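Local atomic coordinates of 4-aminobutyrate transaminase (Acinetobacter baumannii, PDB entry 6WOP), a protein that probably catalyses the pyridoxal-phosphate-dependent transfer of the amino group of 4-aminobutyrate to 2-oxoglutarate, as a class-III aminotransferase. Residues F108-T111 with G112-V116; Q366-V369 with V370-Y373. All blocks are in the same frame, centred on the assembly; numbering follows the deposited sequence.

Contact 1 comes first along the chain, at the turn where strand 104-109, an outermost strand of one seven-stranded mixed sheet, passes into helix 112-127. Contact 2 follows some 250 residues later, wholly inside helix 364-376, which leads from strand 356-361 to strand 379-384 of a second seven-stranded mixed sheet. Their centres are about 33 Å apart, on opposite sides of the chain's centre, and their nearest atoms stay about 22 Å from each other. Contact 1 thus belongs to the subunit interface and probably to the cofactor side of the fold, whereas contact 2 lies on the periphery of the other sheet and meets no other chain of the assembly.

Contact 1: residues F108-T111 with G112-V116; sequences FFTT and GAEAV
The carboxylate oxygen OE1 of E114 is gripped by two successive backbone amides of the turn before its helix. T110 N donates to E114 OE1 over 2.7 Å, nearly in line with the C-O bond, while T111 N approaches E114 OE1 at 3.0 Å on the anti side, 23° out of the carboxylate plane. The two donors come from opposite faces of that plane, which should limit rotation of the group. The second oxygen accepts a hydrogen bond from a water 2.8 Å from E114 OE2, and the same water lies 2.6 Å from T110 OG1, bridging the two side chains.

The reciprocal bond comes from the N-cap residue: with its hydroxyl between its own backbone N and carbonyl carbon (chi1 64°), T111 OG1 accepts from E114 N at 3.0 Å. A115 N donates to T111 O over 3.0 Å, a bond that closes the first turn of the helix. F109 lies against the turn, its CB 3.6 Å from E114 OE1, and its side chain packs on S278 and V280 of strand 278-283. T110 of a second subunit packs against T110 and T111, while G112 N and A113 N donate hydrogen bonds to a D-tartrate, probably from the crystallisation liquor. T111 and E114 form a capping box at the start of helix 112-127, where class-III aminotransferases ordinarily hold the cofactor phosphate; the tartrate probably occupies that place.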
ATOM      1  N   PHE A 108     -15.088  22.386  -9.869  1.00 14.08           N
ATOM      2  CA  PHE A 108     -15.636  22.521  -8.507  1.00 13.29           C
ATOM      3  C   PHE A 108     -16.069  21.163  -8.004  1.00 16.15           C
ATOM      4  O   PHE A 108     -16.602  20.349  -8.774  1.00 16.49           O
ATOM      5  CB  PHE A 108     -16.838  23.523  -8.505  1.00 13.57           C
ATOM      6  CG  PHE A 108     -16.393  24.871  -8.946  1.00 16.38           C
ATOM      7  CD1 PHE A 108     -15.539  25.582  -8.142  1.00 15.02           C
ATOM      8  CD2 PHE A 108     -16.653  25.337 -10.229  1.00 18.54           C
ATOM      9  CE1 PHE A 108     -14.989  26.774  -8.560  1.00 17.52           C
ATOM     10  CE2 PHE A 108     -16.112  26.548 -10.650  1.00 17.82           C
ATOM     11  CZ  PHE A 108     -15.300  27.264  -9.822  1.00 16.34           C
ATOM     12  N   PHE A 109     -15.788  20.919  -6.721  1.00 15.03           N
ATOM     13  CA  PHE A 109     -16.262  19.713  -6.048  1.00 14.59           C
ATOM     14  C   PHE A 109     -17.090  20.159  -4.857  1.00 13.92           C
ATOM     15  O   PHE A 109     -17.709  21.244  -4.926  1.00 16.96           O
ATOM     16  CB  PHE A 109     -15.038  18.864  -5.676  1.00 13.35           C
ATOM     17  CG  PHE A 109     -14.206  18.604  -6.871  1.00 14.46           C
ATOM     18  CD1 PHE A 109     -14.621  17.643  -7.807  1.00 20.77           C
ATOM     19  CD2 PHE A 109     -13.070  19.339  -7.122  1.00 16.86           C
ATOM     20  CE1 PHE A 109     -13.879  17.403  -8.960  1.00 22.32           C
ATOM     21  CE2 PHE A 109     -12.334  19.107  -8.303  1.00 18.93           C
ATOM     22  CZ  PHE A 109     -12.775  18.162  -9.204  1.00 17.76           C
ATOM     23  N   THR A 110     -17.133  19.352  -3.794  1.00 13.11           N
ATOM     24  CA  THR A 110     -17.963  19.731  -2.646  1.00 15.60           C
ATOM     25  C   THR A 110     -17.160  20.053  -1.400  1.00 16.74           C
ATOM     26  O   THR A 110     -17.427  21.076  -0.757  1.00 15.24           O
ATOM     27  CB  THR A 110     -18.986  18.649  -2.332  1.00 19.56           C
ATOM     28  OG1 THR A 110     -19.682  18.297  -3.544  1.00 21.20           O
ATOM     29  CG2 THR A 110     -20.050  19.176  -1.309  1.00 14.21           C
ATOM     30  N   THR A 111     -16.212  19.196  -1.006  1.00 14.49           N
ATOM     31  CA  THR A 111     -15.512  19.413   0.258  1.00 14.66           C
ATOM     32  C   THR A 111     -14.059  19.850   0.069  1.00 14.75           C
ATOM     33  O   THR A 111     -13.441  19.650  -0.989  1.00 15.79           O
ATOM     34  CB  THR A 111     -15.526  18.126   1.098  1.00 16.76           C
ATOM     35  OG1 THR A 111     -14.776  17.144   0.375  1.00 14.68           O
ATOM     36  CG2 THR A 111     -16.979  17.595   1.344  1.00 15.07           C
ATOM     37  N   GLY A 112     -13.489  20.403   1.144  1.00 14.33           N
ATOM     38  CA  GLY A 112     -12.069  20.732   1.111  1.00 12.62           C
ATOM     39  C   GLY A 112     -11.210  19.507   0.835  1.00 14.05           C
ATOM     40  O   GLY A 112     -10.296  19.559   0.014  1.00 14.97           O
ATOM     41  N   ALA A 113     -11.537  18.384   1.466  1.00 15.35           N
ATOM     42  CA  ALA A 113     -10.769  17.137   1.224  1.00 14.81           C
ATOM     43  C   ALA A 113     -10.875  16.692  -0.232  1.00 13.42           C
ATOM     44  O   ALA A 113      -9.888  16.216  -0.834  1.00 14.40           O
ATOM     45  CB  ALA A 113     -11.282  16.018   2.152  1.00 18.12           C
ATOM     46  N   GLU A 114     -12.083  16.808  -0.826  1.00 16.41           N
ATOM     47  CA  GLU A 114     -12.235  16.483  -2.250  1.00 13.75           C
ATOM     48  C   GLU A 114     -11.365  17.360  -3.107  1.00 15.37           C
ATOM     49  O   GLU A 114     -10.804  16.905  -4.102  1.00 18.77           O
ATOM     50  CB  GLU A 114     -13.701  16.652  -2.711  1.00 15.24           C
ATOM     51  CG  GLU A 114     -14.481  15.463  -2.763  1.00 23.80           C
ATOM     52  CD  GLU A 114     -15.924  15.744  -3.115  1.00 24.63           C
ATOM     53  OE1 GLU A 114     -16.371  16.855  -2.950  1.00 21.60           O
ATOM     54  OE2 GLU A 114     -16.607  14.833  -3.554  1.00 25.43           O
ATOM     55  N   ALA A 115     -11.311  18.657  -2.814  1.00 17.19           N
ATOM     56  CA  ALA A 115     -10.428  19.519  -3.620  1.00 17.03           C
ATOM     57  C   ALA A 115      -8.972  19.046  -3.533  1.00 17.43           C
ATOM     58  O   ALA A 115      -8.284  18.899  -4.565  1.00 13.94           O
ATOM     59  CB  ALA A 115     -10.532  20.965  -3.145  1.00 16.60           C
ATOM     60  N   VAL A 116      -8.502  18.774  -2.313  1.00 16.95           N
ATOM     61  CA  VAL A 116      -7.122  18.259  -2.146  1.00 14.18           C
ATOM     62  C   VAL A 116      -6.969  16.922  -2.866  1.00 14.42           C
ATOM     63  O   VAL A 116      -5.980  16.680  -3.579  1.00 15.35           O
ATOM     64  CB  VAL A 116      -6.759  18.131  -0.649  1.00 11.96           C
ATOM     65  CG1 VAL A 116      -5.277  17.560  -0.533  1.00 16.62           C
ATOM     66  CG2 VAL A 116      -6.745  19.505   0.034  1.00 13.73           C
TER
HETATM   67  O   HOH W   1     -18.785  16.178  -4.668  1.00 19.37           O

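Contact 2: residues Q366-V369 with V370-Y373; sequences QAKV and VQNY
K368 and Q371 make the side-chain hydrogen bond of this helical stretch: K368 NZ donates to Q371 OE1 over 2.8 Å, in the plane of the amide carbonyl. The two chains run alongside each other and point the same way. Q371 is fully extended, CG anti to its backbone N (chi1 179°), whereas the lysine bends at chi2 and chi3, which brings its CD and CE as well as NZ close to that oxygen. The other end of the amide is held too, since Q371 NE2 donates to L381 O of strand 379-384; with both ends engaged, the amide is probably fixed in its rotation.

The backbone bonds follow the i to i+4 pattern. V370 N to Q366 O is the longest at 3.3 Å, and N372 N to K368 O the shortest at 2.8 Å.

Nonpolar packing is directed outward from the segments: V370 lies between L381 of strand 379-384 and L411 and F415 of helix 401-416, and Y373 packs on I410, while K368 and N372 are on the exposed side. Helix 364-376 is the connection of a beta-alpha-beta crossover, joining the parallel strands 356-361 and 379-384, with antiparallel strand 390-393 between them.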
ATOM      1  N   GLN A 366      -2.949  27.118  29.605  1.00 34.51           N
ATOM      2  CA  GLN A 366      -3.083  28.570  29.468  1.00 35.41           C
ATOM      3  C   GLN A 366      -4.072  28.932  28.367  1.00 34.52           C
ATOM      4  O   GLN A 366      -4.937  29.806  28.541  1.00 36.21           O
ATOM      5  CB  GLN A 366      -1.732  29.207  29.174  1.00 34.17           C
ATOM      6  CG  GLN A 366      -0.827  29.320  30.414  1.00 36.74           C
ATOM      7  CD  GLN A 366       0.526  29.888  30.074  1.00 39.89           C
ATOM      8  OE1 GLN A 366       0.991  29.775  28.924  1.00 37.06           O
ATOM      9  NE2 GLN A 366       1.166  30.509  31.050  1.00 41.04           N
ATOM     10  N   ALA A 367      -3.950  28.277  27.214  1.00 31.83           N
ATOM     11  CA  ALA A 367      -4.865  28.564  26.105  1.00 28.91           C
ATOM     12  C   ALA A 367      -6.313  28.270  26.486  1.00 32.12           C
ATOM     13  O   ALA A 367      -7.231  29.024  26.120  1.00 31.95           O
ATOM     14  CB  ALA A 367      -4.429  27.761  24.880  1.00 28.82           C
ATOM     15  N   LYS A 368      -6.544  27.194  27.242  1.00 32.27           N
ATOM     16  CA  LYS A 368      -7.906  26.848  27.638  1.00 34.06           C
ATOM     17  C   LYS A 368      -8.448  27.835  28.665  1.00 35.22           C
ATOM     18  O   LYS A 368      -9.650  28.129  28.659  1.00 37.42           O
ATOM     19  CB  LYS A 368      -7.973  25.431  28.220  1.00 37.37           C
ATOM     20  CG  LYS A 368      -7.780  24.313  27.249  1.00 43.60           C
ATOM     21  CD  LYS A 368      -8.478  24.604  25.980  1.00 47.85           C
ATOM     22  CE  LYS A 368      -9.544  23.535  25.701  1.00 52.28           C
ATOM     23  NZ  LYS A 368     -10.002  23.449  24.254  1.00 50.33           N
ATOM     24  N   VAL A 369      -7.598  28.380  29.529  1.00 33.75           N
ATOM     25  CA  VAL A 369      -8.101  29.352  30.506  1.00 36.04           C
ATOM     26  C   VAL A 369      -8.667  30.574  29.777  1.00 34.34           C
ATOM     27  O   VAL A 369      -9.762  31.040  30.074  1.00 34.47           O
ATOM     28  CB  VAL A 369      -7.002  29.731  31.523  1.00 36.88           C
ATOM     29  CG1 VAL A 369      -7.370  31.013  32.265  1.00 37.64           C
ATOM     30  CG2 VAL A 369      -6.760  28.570  32.533  1.00 37.94           C
ATOM     31  N   VAL A 370      -7.946  31.066  28.774  1.00 34.56           N
ATOM     32  CA  VAL A 370      -8.383  32.231  28.010  1.00 33.43           C
ATOM     33  C   VAL A 370      -9.629  31.888  27.191  1.00 34.18           C
ATOM     34  O   VAL A 370     -10.613  32.643  27.165  1.00 33.61           O
ATOM     35  CB  VAL A 370      -7.224  32.722  27.106  1.00 30.61           C
ATOM     36  CG1 VAL A 370      -7.720  33.777  26.056  1.00 29.77           C
ATOM     37  CG2 VAL A 370      -6.044  33.240  27.959  1.00 32.90           C
ATOM     38  N   GLN A 371      -9.575  30.756  26.480  1.00 28.05           N
ATOM     39  CA  GLN A 371     -10.701  30.313  25.681  1.00 30.06           C
ATOM     40  C   GLN A 371     -11.952  30.193  26.533  1.00 29.72           C
ATOM     41  O   GLN A 371     -13.041  30.591  26.088  1.00 30.45           O
ATOM     42  CB  GLN A 371     -10.374  28.972  25.012  1.00 29.64           C
ATOM     43  CG  GLN A 371     -11.519  28.433  24.161  1.00 29.98           C
ATOM     44  CD  GLN A 371     -11.203  27.100  23.500  1.00 30.87           C
ATOM     45  OE1 GLN A 371     -10.808  26.112  24.162  1.00 32.19           O
ATOM     46  NE2 GLN A 371     -11.372  27.058  22.210  1.00 24.31           N
ATOM     47  N   ASN A 372     -11.830  29.608  27.738  1.00 29.96           N
ATOM     48  CA  ASN A 372     -13.063  29.424  28.492  1.00 38.71           C
ATOM     49  C   ASN A 372     -13.520  30.726  29.149  1.00 39.19           C
ATOM     50  O   ASN A 372     -14.730  31.000  29.212  1.00 36.88           O
ATOM     51  CB  ASN A 372     -12.913  28.315  29.542  1.00 43.33           C
ATOM     52  CG  ASN A 372     -12.475  26.993  28.906  1.00 48.02           C
ATOM     53  OD1 ASN A 372     -12.345  26.901  27.674  1.00 48.95           O
ATOM     54  ND2 ASN A 372     -12.253  25.968  29.733  1.00 49.93           N
ATOM     55  N   TYR A 373     -12.604  31.604  29.574  1.00 32.83           N
ATOM     56  CA  TYR A 373     -13.035  32.925  30.018  1.00 34.01           C
ATOM     57  C   TYR A 373     -13.803  33.630  28.914  1.00 35.02           C
ATOM     58  O   TYR A 373     -14.836  34.265  29.166  1.00 36.30           O
ATOM     59  CB  TYR A 373     -11.853  33.780  30.403  1.00 34.40           C
ATOM     60  CG  TYR A 373     -12.294  35.167  30.790  1.00 35.99           C
ATOM     61  CD1 TYR A 373     -12.440  36.168  29.840  1.00 36.33           C
ATOM     62  CD2 TYR A 373     -12.577  35.475  32.113  1.00 38.90           C
ATOM     63  CE1 TYR A 373     -12.850  37.420  30.187  1.00 36.81           C
ATOM     64  CE2 TYR A 373     -13.005  36.716  32.461  1.00 39.59           C
ATOM     65  CZ  TYR A 373     -13.112  37.689  31.493  1.00 42.14           C
ATOM     66  OH  TYR A 373     -13.519  38.946  31.825  1.00 46.20           O
TER